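Local coordinates for putative uncharacterized protein smu.1377c (Streptococcus mutans, PDB 3L7V) that is of unconfirmed function but may bind double-stranded RNA and take part in tRNA modification, at residues E102-A107 / F116-W121; K275-L280 / N285-R290; E51-E56 / K174-K179. All blocks are in the same frame, centred on the assembly; numbering follows the deposited sequence.

Interaction 1 (E102-A107 / F116-W121); sequences ELRALA and FYQKHW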
loop_
_atom_site.group_PDB
_atom_site.type_symbol
_atom_site.label_atom_id
_atom_site.label_comp_id
_atom_site.label_asym_id
_atom_site.label_seq_id
_atom_site.Cartn_x
_atom_site.Cartn_y
_atom_site.Cartn_z
ATOM N N GLU A 102 -9.614 7.514 7.014
ATOM C CA GLU A 102 -8.587 6.703 7.685
ATOM C C GLU A 102 -7.196 7.319 7.527
ATOM O O GLU A 102 -6.446 7.430 8.493
ATOM C CB GLU A 102 -8.579 5.247 7.187
ATOM C CG GLU A 102 -7.484 4.393 7.840
ATOM C CD GLU A 102 -7.413 2.969 7.296
ATOM O OE1 GLU A 102 -8.151 2.637 6.341
ATOM O OE2 GLU A 102 -6.620 2.174 7.838
ATOM N N LEU A 103 -6.854 7.739 6.310
ATOM C CA LEU A 103 -5.577 8.431 6.107
ATOM C C LEU A 103 -5.369 9.632 7.044
ATOM O O LEU A 103 -4.329 9.750 7.697
ATOM C CB LEU A 103 -5.402 8.857 4.649
ATOM C CG LEU A 103 -4.194 9.758 4.391
ATOM C CD1 LEU A 103 -2.907 8.947 4.422
ATOM C CD2 LEU A 103 -4.341 10.508 3.078
ATOM N N ARG A 104 -6.363 10.510 7.121
ATOM C CA ARG A 104 -6.241 11.724 7.932
ATOM C C ARG A 104 -6.236 11.451 9.438
ATOM O O ARG A 104 -5.695 12.239 10.215
ATOM C CB ARG A 104 -7.355 12.714 7.592
ATOM C CG ARG A 104 -7.308 13.265 6.171
ATOM C CD ARG A 104 -8.444 14.254 5.947
ATOM N NE ARG A 104 -8.433 14.846 4.615
ATOM C CZ ARG A 104 -9.433 14.769 3.742
ATOM N NH1 ARG A 104 -10.555 14.125 4.043
ATOM N NH2 ARG A 104 -9.315 15.358 2.566
ATOM N N ALA A 105 -6.827 10.337 9.848
ATOM C CA ALA A 105 -6.760 9.923 11.251
ATOM C C ALA A 105 -5.388 9.408 11.687
ATOM O O ALA A 105 -5.068 9.467 12.874
ATOM C CB ALA A 105 -7.844 8.867 11.565
ATOM N N LEU A 106 -4.586 8.908 10.738
ATOM C CA LEU A 106 -3.349 8.167 11.056
ATOM C C LEU A 106 -2.015 8.875 10.743
ATOM O O LEU A 106 -1.037 8.729 11.479
ATOM C CB LEU A 106 -3.353 6.795 10.354
ATOM C CG LEU A 106 -4.463 5.782 10.661
ATOM C CD1 LEU A 106 -4.146 4.405 10.049
ATOM C CD2 LEU A 106 -4.684 5.659 12.153
ATOM N N ALA A 107 -1.970 9.619 9.647
ATOM C CA ALA A 107 -0.717 10.198 9.161
ATOM C C ALA A 107 -0.666 11.713 9.319
ATOM O O ALA A 107 -1.687 12.372 9.204
ATOM C CB ALA A 107 -0.496 9.810 7.678
ATOM N N PHE A 116 -2.742 16.976 -2.690
ATOM C CA PHE A 116 -2.080 16.030 -3.616
ATOM C C PHE A 116 -2.781 14.659 -3.641
ATOM O O PHE A 116 -3.100 14.155 -4.712
ATOM C CB PHE A 116 -0.586 15.877 -3.262
ATOM C CG PHE A 116 0.218 15.061 -4.266
ATOM C CD1 PHE A 116 0.519 15.573 -5.521
ATOM C CD2 PHE A 116 0.707 13.802 -3.931
ATOM C CE1 PHE A 116 1.255 14.834 -6.439
ATOM C CE2 PHE A 116 1.445 13.056 -4.842
ATOM C CZ PHE A 116 1.721 13.573 -6.098
ATOM N N TYR A 117 -3.034 14.083 -2.462
ATOM C CA TYR A 117 -3.771 12.816 -2.327
ATOM C C TYR A 117 -5.232 12.845 -2.826
ATOM O O TYR A 117 -5.701 11.878 -3.439
ATOM C CB TYR A 117 -3.801 12.394 -0.859
ATOM C CG TYR A 117 -2.754 11.401 -0.394
ATOM C CD1 TYR A 117 -1.632 11.826 0.312
ATOM C CD2 TYR A 117 -2.919 10.028 -0.603
ATOM C CE1 TYR A 117 -0.691 10.913 0.784
ATOM C CE2 TYR A 117 -1.987 9.110 -0.141
ATOM C CZ TYR A 117 -0.879 9.552 0.549
ATOM O OH TYR A 117 0.050 8.644 1.008
ATOM N N GLN A 118 -5.951 13.930 -2.526
ATOM C CA GLN A 118 -7.364 14.083 -2.910
ATOM C C GLN A 118 -7.574 13.991 -4.416
ATOM O O GLN A 118 -8.548 13.395 -4.882
ATOM C CB GLN A 118 -7.947 15.421 -2.404
ATOM C CG GLN A 118 -9.466 15.580 -2.647
ATOM C CD GLN A 118 -10.303 14.605 -1.808
ATOM O OE1 GLN A 118 -10.175 14.565 -0.578
ATOM N NE2 GLN A 118 -11.156 13.806 -2.473
ATOM N N LYS A 119 -6.659 14.594 -5.172
ATOM C CA LYS A 119 -6.709 14.526 -6.627
ATOM C C LYS A 119 -6.471 13.111 -7.148
ATOM O O LYS A 119 -7.094 12.685 -8.121
ATOM C CB LYS A 119 -5.685 15.472 -7.253
ATOM C CG LYS A 119 -6.061 15.914 -8.655
ATOM N N HIS A 120 -5.557 12.383 -6.518
ATOM C CA HIS A 120 -5.392 10.980 -6.867
ATOM C C HIS A 120 -6.642 10.151 -6.511
ATOM O O HIS A 120 -7.086 9.345 -7.331
ATOM C CB HIS A 120 -4.081 10.426 -6.303
ATOM C CG HIS A 120 -2.874 10.978 -6.997
ATOM N ND1 HIS A 120 -2.268 12.157 -6.616
ATOM C CD2 HIS A 120 -2.204 10.554 -8.097
ATOM C CE1 HIS A 120 -1.264 12.419 -7.429
ATOM N NE2 HIS A 120 -1.200 11.462 -8.339
ATOM N N TRP A 121 -7.232 10.402 -5.330
ATOM C CA TRP A 121 -8.518 9.795 -4.939
ATOM C C TRP A 121 -9.655 10.051 -5.953
ATOM O O TRP A 121 -10.326 9.110 -6.403
ATOM C CB TRP A 121 -8.958 10.263 -3.536
ATOM C CG TRP A 121 -10.170 9.493 -2.997
ATOM C CD1 TRP A 121 -11.485 9.834 -3.132
ATOM C CD2 TRP A 121 -10.154 8.254 -2.257
ATOM N NE1 TRP A 121 -12.282 8.885 -2.542
ATOM C CE2 TRP A 121 -11.491 7.912 -1.990
ATOM C CE3 TRP A 121 -9.139 7.396 -1.822
ATOM C CZ2 TRP A 121 -11.845 6.743 -1.300
ATOM C CZ3 TRP A 121 -9.495 6.227 -1.131
ATOM C CH2 TRP A 121 -10.839 5.920 -0.881
HETATM O O HOH W 1 -12.257 13.948 1.664
#
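Arg104 and Gln118 bridge the outer side of two successive helices while Leu103 and Tyr117 meet beneath them. From CB the arginine sets CG anti to the carbonyl carbon (chi1 -65°), and from CG to NE the chain runs extended, which carries the guanidinium across to helix 111-123. There NE forms a salt bridge with Asp114, one turn before Gln118. NH1 donates to a water at 2.9 Å, lying at the guanidinium edge and in its plane, and that water in turn donates to Gln118 OE1 at 3.1 Å. NH2 reaches the same OE1 directly at 3.4 Å, a weak bond with an N-H...O angle of 133°. The amide and guanidinium planes are only 27° apart, and NE2 of the glutamine is hydrogen-bonded to Asp122, one turn further along its own helix. Below this polar layer, Leu103 CD2 sits above the centre of the Tyr117 ring, 3.9 Å from its centroid, a CH-pi contact over the face. Tyr117 OH is hydrogen-bonded to Phe161 O on strand 158-163. Helices 100-106 and 111-123 thus turn Leu103 and Tyr117 onto the mixed sheet of the YrdC-like fold, at strands 127-132 and 158-163, and keep the charged, hydrated bridge outside.

Interaction 2 (K275-L280 / N285-R290); sequences KIMMHL and NSWNYR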
loop_
_atom_site.group_PDB
_atom_site.type_symbol
_atom_site.label_atom_id
_atom_site.label_comp_id
_atom_site.label_asym_id
_atom_site.label_seq_id
_atom_site.Cartn_x
_atom_site.Cartn_y
_atom_site.Cartn_z
ATOM N N LYS A 275 1.017 10.615 -15.305
ATOM C CA LYS A 275 -0.028 11.434 -14.675
ATOM C C LYS A 275 0.396 11.967 -13.308
ATOM O O LYS A 275 0.023 13.069 -12.914
ATOM C CB LYS A 275 -1.337 10.662 -14.536
ATOM C CG LYS A 275 -2.029 10.338 -15.867
ATOM C CD LYS A 275 -3.139 9.309 -15.658
ATOM C CE LYS A 275 -3.818 8.949 -16.975
ATOM N NZ LYS A 275 -4.860 7.905 -16.788
ATOM N N ILE A 276 1.177 11.180 -12.584
ATOM C CA ILE A 276 1.630 11.580 -11.254
ATOM C C ILE A 276 2.657 12.728 -11.246
ATOM O O ILE A 276 2.634 13.582 -10.362
ATOM C CB ILE A 276 2.106 10.335 -10.453
ATOM C CG1 ILE A 276 0.889 9.420 -10.218
ATOM C CG2 ILE A 276 2.752 10.742 -9.141
ATOM C CD1 ILE A 276 1.194 8.018 -9.755
HETATM N N MSE A 277 3.553 12.751 -12.225
HETATM C CA MSE A 277 4.531 13.834 -12.333
HETATM C C MSE A 277 3.850 15.152 -12.773
HETATM O O MSE A 277 4.201 16.232 -12.304
HETATM C CB MSE A 277 5.684 13.444 -13.276
HETATM C CG MSE A 277 6.515 12.208 -12.815
HETATM SE SE MSE A 277 8.132 11.848 -13.918
HETATM C CE MSE A 277 7.267 11.441 -15.615
HETATM N N MSE A 278 2.864 15.045 -13.658
HETATM C CA MSE A 278 2.023 16.176 -14.026
HETATM C C MSE A 278 1.313 16.771 -12.798
HETATM O O MSE A 278 1.215 17.987 -12.672
HETATM C CB MSE A 278 1.016 15.770 -15.116
HETATM C CG MSE A 278 0.268 16.932 -15.775
HETATM SE SE MSE A 278 1.405 18.137 -16.871
HETATM C CE MSE A 278 1.628 19.640 -15.651
ATOM N N HIS A 279 0.840 15.921 -11.884
ATOM C CA HIS A 279 0.190 16.411 -10.666
ATOM C C HIS A 279 1.209 16.978 -9.685
ATOM O O HIS A 279 0.911 17.916 -8.952
ATOM C CB HIS A 279 -0.616 15.308 -9.967
ATOM C CG HIS A 279 -1.870 14.915 -10.685
ATOM N ND1 HIS A 279 -2.296 13.607 -10.779
ATOM C CD2 HIS A 279 -2.791 15.658 -11.344
ATOM C CE1 HIS A 279 -3.426 13.561 -11.462
ATOM N NE2 HIS A 279 -3.748 14.792 -11.815
ATOM N N LEU A 280 2.409 16.406 -9.652
ATOM C CA LEU A 280 3.433 16.969 -8.784
ATOM C C LEU A 280 3.731 18.408 -9.219
ATOM O O LEU A 280 3.831 19.290 -8.387
ATOM C CB LEU A 280 4.719 16.141 -8.777
ATOM C CG LEU A 280 4.685 14.885 -7.894
ATOM C CD1 LEU A 280 5.692 13.828 -8.380
ATOM C CD2 LEU A 280 4.919 15.233 -6.414
ATOM N N ASN A 285 6.233 23.798 -6.610
ATOM C CA ASN A 285 7.218 24.403 -7.516
ATOM C C ASN A 285 8.590 23.728 -7.433
ATOM O O ASN A 285 9.488 23.998 -8.238
ATOM C CB ASN A 285 7.346 25.912 -7.266
ATOM C CG ASN A 285 6.087 26.667 -7.667
ATOM O OD1 ASN A 285 5.417 26.284 -8.618
ATOM N ND2 ASN A 285 5.754 27.731 -6.936
ATOM N N SER A 286 8.739 22.837 -6.462
ATOM C CA SER A 286 10.020 22.214 -6.202
ATOM C C SER A 286 9.894 20.729 -5.821
ATOM O O SER A 286 9.310 20.409 -4.786
ATOM C CB SER A 286 10.727 23.005 -5.099
ATOM O OG SER A 286 12.039 22.543 -4.865
ATOM N N TRP A 287 10.441 19.837 -6.664
ATOM C CA TRP A 287 10.539 18.391 -6.373
ATOM C C TRP A 287 11.691 17.659 -7.116
ATOM O O TRP A 287 12.249 18.185 -8.086
ATOM C CB TRP A 287 9.184 17.657 -6.576
ATOM C CG TRP A 287 8.603 17.644 -8.009
ATOM C CD1 TRP A 287 7.794 18.599 -8.579
ATOM C CD2 TRP A 287 8.754 16.612 -9.001
ATOM N NE1 TRP A 287 7.439 18.221 -9.854
ATOM C CE2 TRP A 287 8.013 17.006 -10.134
ATOM C CE3 TRP A 287 9.429 15.380 -9.033
ATOM C CZ2 TRP A 287 7.956 16.225 -11.305
ATOM C CZ3 TRP A 287 9.362 14.599 -10.194
ATOM C CH2 TRP A 287 8.637 15.027 -11.312
ATOM N N ASN A 288 12.036 16.451 -6.647
ATOM C CA ASN A 288 13.176 15.679 -7.168
ATOM C C ASN A 288 12.774 14.325 -7.751
ATOM O O ASN A 288 11.826 13.700 -7.284
ATOM C CB ASN A 288 14.216 15.407 -6.060
ATOM C CG ASN A 288 15.011 16.649 -5.653
ATOM O OD1 ASN A 288 15.968 16.553 -4.878
ATOM N ND2 ASN A 288 14.621 17.809 -6.165
ATOM N N TYR A 289 13.513 13.854 -8.752
ATOM C CA TYR A 289 13.280 12.505 -9.289
ATOM C C TYR A 289 14.520 11.644 -9.021
ATOM O O TYR A 289 15.610 11.991 -9.494
ATOM C CB TYR A 289 12.948 12.573 -10.795
ATOM C CG TYR A 289 12.715 11.229 -11.451
ATOM C CD1 TYR A 289 11.432 10.715 -11.592
ATOM C CD2 TYR A 289 13.781 10.474 -11.926
ATOM C CE1 TYR A 289 11.219 9.475 -12.173
ATOM C CE2 TYR A 289 13.587 9.251 -12.521
ATOM C CZ TYR A 289 12.307 8.749 -12.643
ATOM O OH TYR A 289 12.106 7.520 -13.234
ATOM N N ARG A 290 14.364 10.551 -8.253
ATOM C CA ARG A 290 15.489 9.664 -7.899
ATOM C C ARG A 290 15.182 8.147 -7.999
ATOM O O ARG A 290 15.067 7.461 -6.987
ATOM C CB ARG A 290 16.036 9.982 -6.486
ATOM C CG ARG A 290 16.609 11.408 -6.276
ATOM C CD ARG A 290 17.955 11.621 -6.982
ATOM N NE ARG A 290 18.569 12.924 -6.675
ATOM C CZ ARG A 290 18.278 14.063 -7.307
ATOM N NH1 ARG A 290 17.374 14.070 -8.271
ATOM N NH2 ARG A 290 18.881 15.200 -6.977
#
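Trp287 and Leu280 are brought together by their first torsions: the tryptophan takes the crowded position, CG between its backbone N and carbonyl carbon (chi1 63°), which directs the indole at helix 273-283, while Leu280 has CG anti to its carbonyl carbon (chi1 -79°), and its CB lies over one face of that indole. The leucine CB stands 3.7 Å from the centroid of the five-membered ring and 17° off the normal, a CH-pi contact, with the approach to Trp287 NE1 as short as 3.6 Å. Farther along the same ring system, Leu280 CD1 comes to 4.1 Å from Trp287 CE3, so the leucine follows both rings of the indole.

One turn earlier on the helix, selenomethionine Met277 meets the six-membered end of the tryptophan, the two side chains crossing at about a right angle. Its CG lies 3.8 Å from Trp287 CH2, and its SE sits at the edge of the six-membered ring, 5.5 Å from the centroid. SE also approaches Tyr289 obliquely, with CD1 of that ring at 4.2 Å, so one selenium makes Met-aromatic contacts with two residues of the second segment.

The contact closes the beta-alpha-beta unit of strand 265-268, helix 273-283 and strand 288-289, and Val266 touches both Leu280 and Trp287 from the first of those strands. Across the two segments the chemistry is dispersion and weak CH-pi and Met-aromatic attraction, implying a fit that depends on matching shapes more than on directed polar bonds.

Interaction 3 (E51-E56 / K174-K179); sequences EIVKGE and KEMWEK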
loop_
_atom_site.group_PDB
_atom_site.type_symbol
_atom_site.label_atom_id
_atom_site.label_comp_id
_atom_site.label_asym_id
_atom_site.label_seq_id
_atom_site.Cartn_x
_atom_site.Cartn_y
_atom_site.Cartn_z
ATOM N N GLU A 51 -13.814 -12.495 6.666
ATOM C CA GLU A 51 -13.885 -13.291 7.898
ATOM C C GLU A 51 -12.534 -13.921 8.250
ATOM O O GLU A 51 -12.185 -14.021 9.422
ATOM C CB GLU A 51 -14.979 -14.369 7.812
ATOM C CG GLU A 51 -16.399 -13.821 7.627
ATOM C CD GLU A 51 -16.920 -13.025 8.841
ATOM O OE1 GLU A 51 -16.504 -13.313 9.984
ATOM O OE2 GLU A 51 -17.763 -12.118 8.651
ATOM N N ILE A 52 -11.774 -14.332 7.237
ATOM C CA ILE A 52 -10.439 -14.889 7.467
ATOM C C ILE A 52 -9.439 -13.872 8.033
ATOM O O ILE A 52 -8.711 -14.172 8.975
ATOM C CB ILE A 52 -9.869 -15.584 6.203
ATOM C CG1 ILE A 52 -10.658 -16.865 5.925
ATOM C CG2 ILE A 52 -8.366 -15.904 6.382
ATOM C CD1 ILE A 52 -10.275 -17.562 4.664
ATOM N N VAL A 53 -9.425 -12.661 7.482
ATOM C CA VAL A 53 -8.479 -11.642 7.932
ATOM C C VAL A 53 -8.901 -11.040 9.288
ATOM O O VAL A 53 -8.065 -10.648 10.116
ATOM C CB VAL A 53 -8.232 -10.561 6.830
ATOM C CG1 VAL A 53 -9.338 -9.523 6.808
ATOM C CG2 VAL A 53 -6.890 -9.904 7.029
ATOM N N LYS A 54 -10.201 -10.996 9.520
ATOM C CA LYS A 54 -10.733 -10.620 10.822
ATOM C C LYS A 54 -10.294 -11.598 11.945
ATOM O O LYS A 54 -10.036 -11.172 13.073
ATOM C CB LYS A 54 -12.250 -10.522 10.741
ATOM C CG LYS A 54 -12.920 -10.092 12.020
ATOM C CD LYS A 54 -14.424 -10.032 11.833
ATOM C CE LYS A 54 -15.121 -9.818 13.160
ATOM N NZ LYS A 54 -16.590 -9.695 12.957
ATOM N N GLY A 55 -10.193 -12.893 11.635
ATOM C CA GLY A 55 -9.733 -13.885 12.601
ATOM C C GLY A 55 -8.248 -13.807 12.966
ATOM O O GLY A 55 -7.405 -13.464 12.129
ATOM N N GLU A 56 -7.922 -14.136 14.216
ATOM C CA GLU A 56 -6.543 -14.071 14.720
ATOM C C GLU A 56 -5.543 -14.807 13.821
ATOM O O GLU A 56 -5.695 -15.996 13.574
ATOM C CB GLU A 56 -6.472 -14.631 16.156
ATOM C CG GLU A 56 -5.110 -14.478 16.869
ATOM C CD GLU A 56 -5.093 -15.123 18.258
ATOM O OE1 GLU A 56 -4.044 -15.098 18.934
ATOM O OE2 GLU A 56 -6.139 -15.655 18.685
ATOM N N LYS A 174 -12.021 -1.293 3.600
ATOM C CA LYS A 174 -13.068 -0.359 3.998
ATOM C C LYS A 174 -14.001 -0.958 5.063
ATOM O O LYS A 174 -14.360 -0.276 6.030
ATOM C CB LYS A 174 -13.877 0.111 2.779
ATOM C CG LYS A 174 -14.831 1.270 3.082
ATOM C CD LYS A 174 -15.706 1.610 1.889
ATOM C CE LYS A 174 -16.393 2.964 2.063
ATOM N NZ LYS A 174 -17.349 3.259 0.952
ATOM N N GLU A 175 -14.401 -2.220 4.873
ATOM C CA GLU A 175 -15.202 -2.933 5.876
ATOM C C GLU A 175 -14.476 -3.069 7.206
ATOM O O GLU A 175 -15.068 -2.855 8.259
ATOM C CB GLU A 175 -15.596 -4.330 5.385
ATOM C CG GLU A 175 -16.848 -4.362 4.538
ATOM C CD GLU A 175 -18.091 -3.942 5.304
ATOM O OE1 GLU A 175 -18.301 -4.447 6.422
ATOM O OE2 GLU A 175 -18.865 -3.114 4.780
HETATM N N MSE A 176 -13.203 -3.454 7.162
HETATM C CA MSE A 176 -12.422 -3.622 8.390
HETATM C C MSE A 176 -12.345 -2.306 9.167
HETATM O O MSE A 176 -12.577 -2.276 10.379
HETATM C CB MSE A 176 -11.025 -4.174 8.098
HETATM C CG MSE A 176 -10.982 -5.674 7.709
HETATM SE SE MSE A 176 -11.210 -6.942 9.218
HETATM C CE MSE A 176 -9.444 -6.860 10.067
ATOM N N TRP A 177 -12.037 -1.219 8.468
ATOM C CA TRP A 177 -11.986 0.098 9.105
ATOM C C TRP A 177 -13.336 0.572 9.681
ATOM O O TRP A 177 -13.445 0.887 10.863
ATOM C CB TRP A 177 -11.448 1.157 8.136
ATOM C CG TRP A 177 -11.345 2.505 8.771
ATOM C CD1 TRP A 177 -12.175 3.572 8.568
ATOM C CD2 TRP A 177 -10.378 2.925 9.747
ATOM N NE1 TRP A 177 -11.776 4.629 9.344
ATOM C CE2 TRP A 177 -10.678 4.263 10.078
ATOM C CE3 TRP A 177 -9.287 2.301 10.371
ATOM C CZ2 TRP A 177 -9.922 4.997 11.007
ATOM C CZ3 TRP A 177 -8.532 3.034 11.297
ATOM C CH2 TRP A 177 -8.860 4.367 11.607
ATOM N N GLU A 178 -14.357 0.633 8.835
ATOM C CA GLU A 178 -15.624 1.242 9.226
ATOM C C GLU A 178 -16.436 0.374 10.192
ATOM O O GLU A 178 -17.164 0.888 11.025
ATOM C CB GLU A 178 -16.455 1.609 7.988
ATOM C CG GLU A 178 -16.010 2.901 7.300
ATOM C CD GLU A 178 -16.751 3.192 5.988
ATOM O OE1 GLU A 178 -17.712 2.466 5.654
ATOM O OE2 GLU A 178 -16.369 4.156 5.283
ATOM N N LYS A 179 -16.303 -0.942 10.096
ATOM C CA LYS A 179 -17.139 -1.808 10.919
ATOM C C LYS A 179 -16.434 -2.499 12.079
ATOM O O LYS A 179 -17.090 -3.082 12.935
ATOM C CB LYS A 179 -17.916 -2.810 10.059
ATOM C CG LYS A 179 -18.911 -2.122 9.136
ATOM C CD LYS A 179 -19.925 -3.087 8.550
ATOM C CE LYS A 179 -21.014 -2.327 7.787
ATOM N NZ LYS A 179 -20.472 -1.382 6.753
#
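Helix-to-helix packing within the YrdC-like domain brings helix 47-54 against helix 167-180, elements far apart in sequence, and a single selenomethionine does most of the joining. Met176 points from the second helix toward the last turn of the first. Its CG stands anti to the carbonyl carbon, and further bends at chi2 (-76°) and chi3 fold the chain so that selenium and methyl both meet the end of helix 47-54.

The selenium touches two consecutive residues there. Met176 SE lies 4.0 Å from Val53 CG1, the branch placed between that residue's backbone N and carbonyl carbon, and the side chains of Val53 and Met176 cross at a slant. The same SE is also 4.0 Å from Lys54 CB, the root of a chain that runs extended from CG onward and leads its ammonium away from the selenium, to a salt bridge with Glu180. The lysine thus gives its apolar base to the buried contact and its charge to the next residue beyond the 174-179 segment.

Phe50, earlier on helix 47-54, also touches Met176, as do Ser73 and Arg182 from loops, so the selenoether chain has further neighbours besides Val53 and Lys54. Within helix 167-180, Lys179 NZ forms a salt bridge with Glu175 OE2, one turn back, at 3.1 Å, meeting the carboxylate on its syn side, though 26° out of the carboxylate plane. The terminal methyl of the selenomethionine meets backbone: Met176 CE lies 4.0 Å from both Val53 O and Lys54 CA.

Interactions 1 and 2 sit side by side: the Phe116 ring packs on Leu280, and His120 meets His279 edge-to-face, so helix 111-123 is shared ground between helices 100-106 and 273-283. Interaction 3 touches interaction 1 through Trp177 and Glu102, but stays about 21 Å from interaction 2 at the nearest atoms, on the opposite side of the chain's centre. Interaction 3 is a buried helix-helix contact, whereas 1 and 2 are partly buried. Only interaction 1 has polar bonds between its segments; interaction 2 sets leucine and selenomethionine against aromatic rings, and interaction 3 relies on aliphatic and selenium contacts, with the Lys54 ammonium turned to Glu180 and the Lys179–Glu175 salt bridge kept within one helix.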